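Local coordinates for protein transferrin (Manduca sexta, PDB 6WB6) that binds a single ferric ion together with carbonate and transports iron as a secreted, glycosylated insect protein, at residues A[106-111]-A[218-223]; A[114-117]-A[121-124]. One frame throughout, in Å; residues are numbered along the deposited sequence.

Both contacts belong to the N-terminal transferrin-like half, and both lie around one mixed sheet: contact 1 packs the loop before strand 112-114 against strand 218-222, while contact 2 joins the loop leaving strand 112-114 to the start of helix 121-131. The two are stitched together by probable backbone hydrogen bonds, Cys114 N to Val218 O at 2.7 Å and Phe220 N to Cys114 O at 2.8 Å, and by the rings of Phe220 and His115. Each is largely buried, but contact 1 is apolar and farther from the centre of the chain (about 30 against 21 Å, centre to centre), with Leu111 partly exposed, whereas contact 2 is fully buried, polar and built around bound carbonate.

Contact 1. Residues A[106-111]-A[218-223]; sequences DQLKGL and VAFTKV
Leu111 N donates to Leu108 O (3.2 Å), the bond that closes a type II beta turn and brings both leucine side chains to bear on strand 218-222. Gly110 occupies the third position of this turn with a positive phi of 79°, a backbone shape that favours glycine. Across the contact the chemistry is purely apolar. Leu108 makes the larger share of the turn's contact through its two methyl branches: CD2 packs against Val218 CG2 at 3.8 Å, the side chains crossing at about a right angle, while CD1 meets the edge of the Phe220 ring near its plane, 4.2 Å from CZ. Leu111 adds its CD1, which rests 4.1 Å from Val218 CB and equally close to CG1, so that both leucines press on Val218 from neighbouring directions. With CG2 of Val218 anti to the backbone N, that methyl lies over one face of the Phe220 ring, 3.9 Å above the plane and offset toward the rim. The turn leading into strand 112-114 is thus packed onto the mixed sheet of the N-terminal transferrin-like half, of the periplasmic-binding-protein type, and Phe220 borders Gly123 of the carbonate site. Helix 121-131 covers this cluster through Leu131 on Leu108 and Pro127 on Phe220, helix 147-158 adds Phe158 against Leu108, and strand 218-222 runs between antiparallel strand 90-97 and parallel strand 112-114.

Contact 2. Residues A[114-117]-A[121-124]; sequences CHTG and NVGY. With CO3 (carbonate ion), chain G; CO3 (carbonate ion), chain F.
His115, following Cys114 (disulfide to Cys210), donates from ND1 to Gly123 O at 2.7 Å and an N-H...O angle of 159°. The acceptor lies at the ring edge, almost in the imidazole plane; chi1 (-62°) swings the ring toward the helix start, and rotation about CB-CG turns ND1 to the carbonyl. A phenylalanine in its place would probably leave Gly123 O without this donor and Ser113 OG without the partner it has in NE2. Thr116 OG1 lies 3.4 Å from Gly123 CA, an approach the missing side chain of that glycine permits. The same hydroxyl donates to O2 of the chain G carbonate at 2.8 Å, and Gly123 N grips that oxygen too. Here is the anion site of the transferrin fold, at the N-terminal end of helix 121-131: Val122 N donates almost straight to O3 of this carbonate (175°), Asn121 N and ND2 both hold O3 of the chain F carbonate, and Tyr90 and Tyr204 of the pocket also bind the iron. Thr116 CG2 lies 4.0 Å from Val122 CG2, their side chains crossing at about a right angle. Gly117 O touches Tyr124 CB at 3.6 Å, while Tyr124 OH is hydrogen-bonded to Glu151 OE1.

Contact 1. Residues A[106-111]-A[218-223]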
loop_
_atom_site.group_PDB
_atom_site.type_symbol
_atom_site.label_atom_id
_atom_site.label_comp_id
_atom_site.label_asym_id
_atom_site.label_seq_id
_atom_site.Cartn_x
_atom_site.Cartn_y
_atom_site.Cartn_z
ATOM N N ASP A 106 20.478 -21.738 18.310
ATOM C CA ASP A 106 19.656 -22.847 17.849
ATOM C C ASP A 106 18.615 -23.227 18.892
ATOM O O ASP A 106 17.543 -23.734 18.551
ATOM C CB ASP A 106 20.533 -24.052 17.525
ATOM C CG ASP A 106 21.315 -23.873 16.254
ATOM O OD1 ASP A 106 21.188 -22.801 15.635
ATOM O OD2 ASP A 106 22.058 -24.801 15.868
ATOM N N GLN A 107 18.911 -22.991 20.151
ATOM C CA GLN A 107 18.036 -23.358 21.247
ATOM C C GLN A 107 16.910 -22.370 21.460
ATOM O O GLN A 107 16.145 -22.518 22.418
ATOM C CB GLN A 107 18.876 -23.519 22.508
ATOM C CG GLN A 107 19.785 -24.760 22.408
ATOM C CD GLN A 107 21.005 -24.664 23.275
ATOM O OE1 GLN A 107 20.986 -24.024 24.319
ATOM N NE2 GLN A 107 22.088 -25.294 22.843
ATOM N N LEU A 108 16.773 -21.371 20.587
ATOM C CA LEU A 108 15.555 -20.576 20.606
ATOM C C LEU A 108 14.380 -21.394 20.108
ATOM O O LEU A 108 13.227 -21.019 20.350
ATOM C CB LEU A 108 15.723 -19.301 19.770
ATOM C CG LEU A 108 16.646 -18.244 20.415
ATOM C CD1 LEU A 108 16.816 -17.039 19.510
ATOM C CD2 LEU A 108 16.136 -17.814 21.810
ATOM N N LYS A 109 14.665 -22.523 19.467
ATOM C CA LYS A 109 13.620 -23.384 18.932
ATOM C C LYS A 109 12.765 -23.915 20.065
ATOM O O LYS A 109 13.276 -24.303 21.113
ATOM C CB LYS A 109 14.218 -24.568 18.162
ATOM C CG LYS A 109 13.153 -25.565 17.616
ATOM C CD LYS A 109 13.815 -26.775 16.943
ATOM C CE LYS A 109 13.139 -27.197 15.604
ATOM N NZ LYS A 109 11.687 -27.557 15.729
ATOM N N GLY A 110 11.462 -23.952 19.837
ATOM C CA GLY A 110 10.552 -24.463 20.814
ATOM C C GLY A 110 10.217 -23.504 21.931
ATOM O O GLY A 110 9.407 -23.852 22.798
ATOM N N LEU A 111 10.787 -22.306 21.932
ATOM C CA LEU A 111 10.503 -21.359 22.997
ATOM C C LEU A 111 9.200 -20.616 22.727
ATOM O O LEU A 111 8.735 -20.520 21.589
ATOM C CB LEU A 111 11.635 -20.355 23.149
ATOM C CG LEU A 111 12.996 -20.868 23.595
ATOM C CD1 LEU A 111 13.908 -19.664 23.732
ATOM C CD2 LEU A 111 12.938 -21.610 24.875
ATOM N N VAL A 218 11.462 -15.796 25.413
ATOM C CA VAL A 218 12.390 -14.930 24.706
ATOM C C VAL A 218 11.602 -13.732 24.210
ATOM O O VAL A 218 10.444 -13.864 23.826
ATOM C CB VAL A 218 13.085 -15.692 23.551
ATOM C CG1 VAL A 218 12.056 -16.202 22.558
ATOM C CG2 VAL A 218 14.089 -14.805 22.865
ATOM N N ALA A 219 12.224 -12.558 24.244
ATOM C CA ALA A 219 11.607 -11.319 23.783
ATOM C C ALA A 219 12.554 -10.711 22.770
ATOM O O ALA A 219 13.764 -10.685 22.997
ATOM C CB ALA A 219 11.358 -10.331 24.927
ATOM N N PHE A 220 12.020 -10.311 21.627
ATOM C CA PHE A 220 12.773 -9.572 20.626
ATOM C C PHE A 220 12.353 -8.104 20.702
ATOM O O PHE A 220 11.208 -7.764 20.394
ATOM C CB PHE A 220 12.529 -10.162 19.236
ATOM C CG PHE A 220 12.909 -11.624 19.132
ATOM C CD1 PHE A 220 14.230 -11.997 19.016
ATOM C CD2 PHE A 220 11.950 -12.614 19.176
ATOM C CE1 PHE A 220 14.584 -13.334 18.918
ATOM C CE2 PHE A 220 12.307 -13.964 19.083
ATOM C CZ PHE A 220 13.626 -14.314 18.962
ATOM N N THR A 221 13.270 -7.240 21.115
ATOM C CA THR A 221 12.924 -5.848 21.264
ATOM C C THR A 221 14.191 -5.012 21.055
ATOM O O THR A 221 15.141 -5.447 20.387
ATOM C CB THR A 221 12.223 -5.676 22.619
ATOM O OG1 THR A 221 11.824 -4.330 22.784
ATOM C CG2 THR A 221 13.144 -6.130 23.782
ATOM N N LYS A 222 14.196 -3.793 21.578
ATOM C CA LYS A 222 15.348 -2.913 21.422
ATOM C C LYS A 222 15.811 -2.434 22.789
ATOM O O LYS A 222 15.088 -2.505 23.781
ATOM C CB LYS A 222 15.070 -1.714 20.506
ATOM C CG LYS A 222 14.057 -0.713 20.997
ATOM C CD LYS A 222 13.960 0.487 20.064
ATOM C CE LYS A 222 12.708 1.289 20.344
ATOM N NZ LYS A 222 12.338 2.224 19.221
ATOM N N VAL A 223 17.037 -1.918 22.805
ATOM C CA VAL A 223 17.751 -1.687 24.053
ATOM C C VAL A 223 17.022 -0.667 24.898
ATOM O O VAL A 223 16.860 -0.832 26.109
ATOM C CB VAL A 223 19.184 -1.219 23.754
ATOM C CG1 VAL A 223 19.856 -0.683 25.023
ATOM C CG2 VAL A 223 19.933 -2.347 23.147
#

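Contact 2. Residues A[114-117]-A[121-124]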
loop_
_atom_site.group_PDB
_atom_site.type_symbol
_atom_site.label_atom_id
_atom_site.label_comp_id
_atom_site.label_asym_id
_atom_site.label_seq_id
_atom_site.Cartn_x
_atom_site.Cartn_y
_atom_site.Cartn_z
ATOM N N CYS A 114 8.241 -13.572 22.291
ATOM C CA CYS A 114 7.527 -12.317 22.465
ATOM C C CYS A 114 8.070 -11.294 21.483
ATOM O O CYS A 114 9.232 -10.883 21.579
ATOM C CB CYS A 114 7.664 -11.794 23.896
ATOM S SG CYS A 114 7.159 -12.931 25.179
ATOM N N HIS A 115 7.213 -10.849 20.579
ATOM C CA HIS A 115 7.603 -10.026 19.456
ATOM C C HIS A 115 6.908 -8.686 19.571
ATOM O O HIS A 115 5.814 -8.577 20.136
ATOM C CB HIS A 115 7.220 -10.685 18.110
ATOM C CG HIS A 115 7.906 -12.000 17.866
ATOM N ND1 HIS A 115 9.036 -12.120 17.087
ATOM C CD2 HIS A 115 7.638 -13.242 18.327
ATOM C CE1 HIS A 115 9.450 -13.373 17.095
ATOM N NE2 HIS A 115 8.604 -14.081 17.818
ATOM N N THR A 116 7.534 -7.665 19.004
ATOM C CA THR A 116 6.891 -6.358 18.958
ATOM C C THR A 116 5.636 -6.416 18.113
ATOM O O THR A 116 4.553 -6.005 18.542
ATOM C CB THR A 116 7.859 -5.327 18.400
ATOM O OG1 THR A 116 8.229 -5.695 17.067
ATOM C CG2 THR A 116 9.064 -5.264 19.261
ATOM N N GLY A 117 5.770 -6.931 16.899
ATOM C CA GLY A 117 4.645 -7.047 16.005
ATOM C C GLY A 117 5.146 -7.346 14.615
ATOM O O GLY A 117 6.337 -7.245 14.324
ATOM N N ASN A 121 11.110 -4.057 12.855
ATOM C CA ASN A 121 12.535 -4.357 12.734
ATOM C C ASN A 121 13.092 -5.299 13.798
ATOM O O ASN A 121 13.576 -6.381 13.458
ATOM C CB ASN A 121 13.343 -3.069 12.744
ATOM C CG ASN A 121 13.338 -2.390 11.389
ATOM O OD1 ASN A 121 14.069 -2.788 10.481
ATOM N ND2 ASN A 121 12.482 -1.402 11.239
ATOM N N VAL A 122 13.104 -4.884 15.070
ATOM C CA VAL A 122 13.793 -5.706 16.062
ATOM C C VAL A 122 12.960 -6.927 16.394
ATOM O O VAL A 122 13.502 -7.985 16.752
ATOM C CB VAL A 122 14.123 -4.914 17.350
ATOM C CG1 VAL A 122 14.856 -3.632 17.007
ATOM C CG2 VAL A 122 12.845 -4.615 18.187
ATOM N N GLY A 123 11.652 -6.808 16.280
ATOM C CA GLY A 123 10.792 -7.893 16.703
ATOM C C GLY A 123 10.384 -8.853 15.620
ATOM O O GLY A 123 9.687 -9.827 15.913
ATOM N N TYR A 124 10.799 -8.634 14.375
ATOM C CA TYR A 124 10.364 -9.524 13.304
ATOM C C TYR A 124 11.354 -9.666 12.146
ATOM O O TYR A 124 11.866 -10.769 11.902
ATOM C CB TYR A 124 9.025 -9.031 12.790
ATOM C CG TYR A 124 8.324 -9.955 11.873
ATOM C CD1 TYR A 124 7.448 -10.921 12.360
ATOM C CD2 TYR A 124 8.507 -9.864 10.504
ATOM C CE1 TYR A 124 6.768 -11.771 11.495
ATOM C CE2 TYR A 124 7.840 -10.719 9.624
ATOM C CZ TYR A 124 6.975 -11.662 10.115
ATOM O OH TYR A 124 6.312 -12.494 9.220
HETATM C C CO3 G . 10.489 -2.799 15.936
HETATM O O1 CO3 G . 9.432 -2.049 16.028
HETATM O O2 CO3 G . 10.311 -4.062 16.077
HETATM O O3 CO3 G . 11.684 -2.349 15.697
HETATM C C CO3 F . 9.223 -0.338 13.271
HETATM O O1 CO3 F . 8.520 -0.216 12.186
HETATM O O2 CO3 F . 9.013 0.458 14.341
HETATM O O3 CO3 F . 10.144 -1.276 13.238
#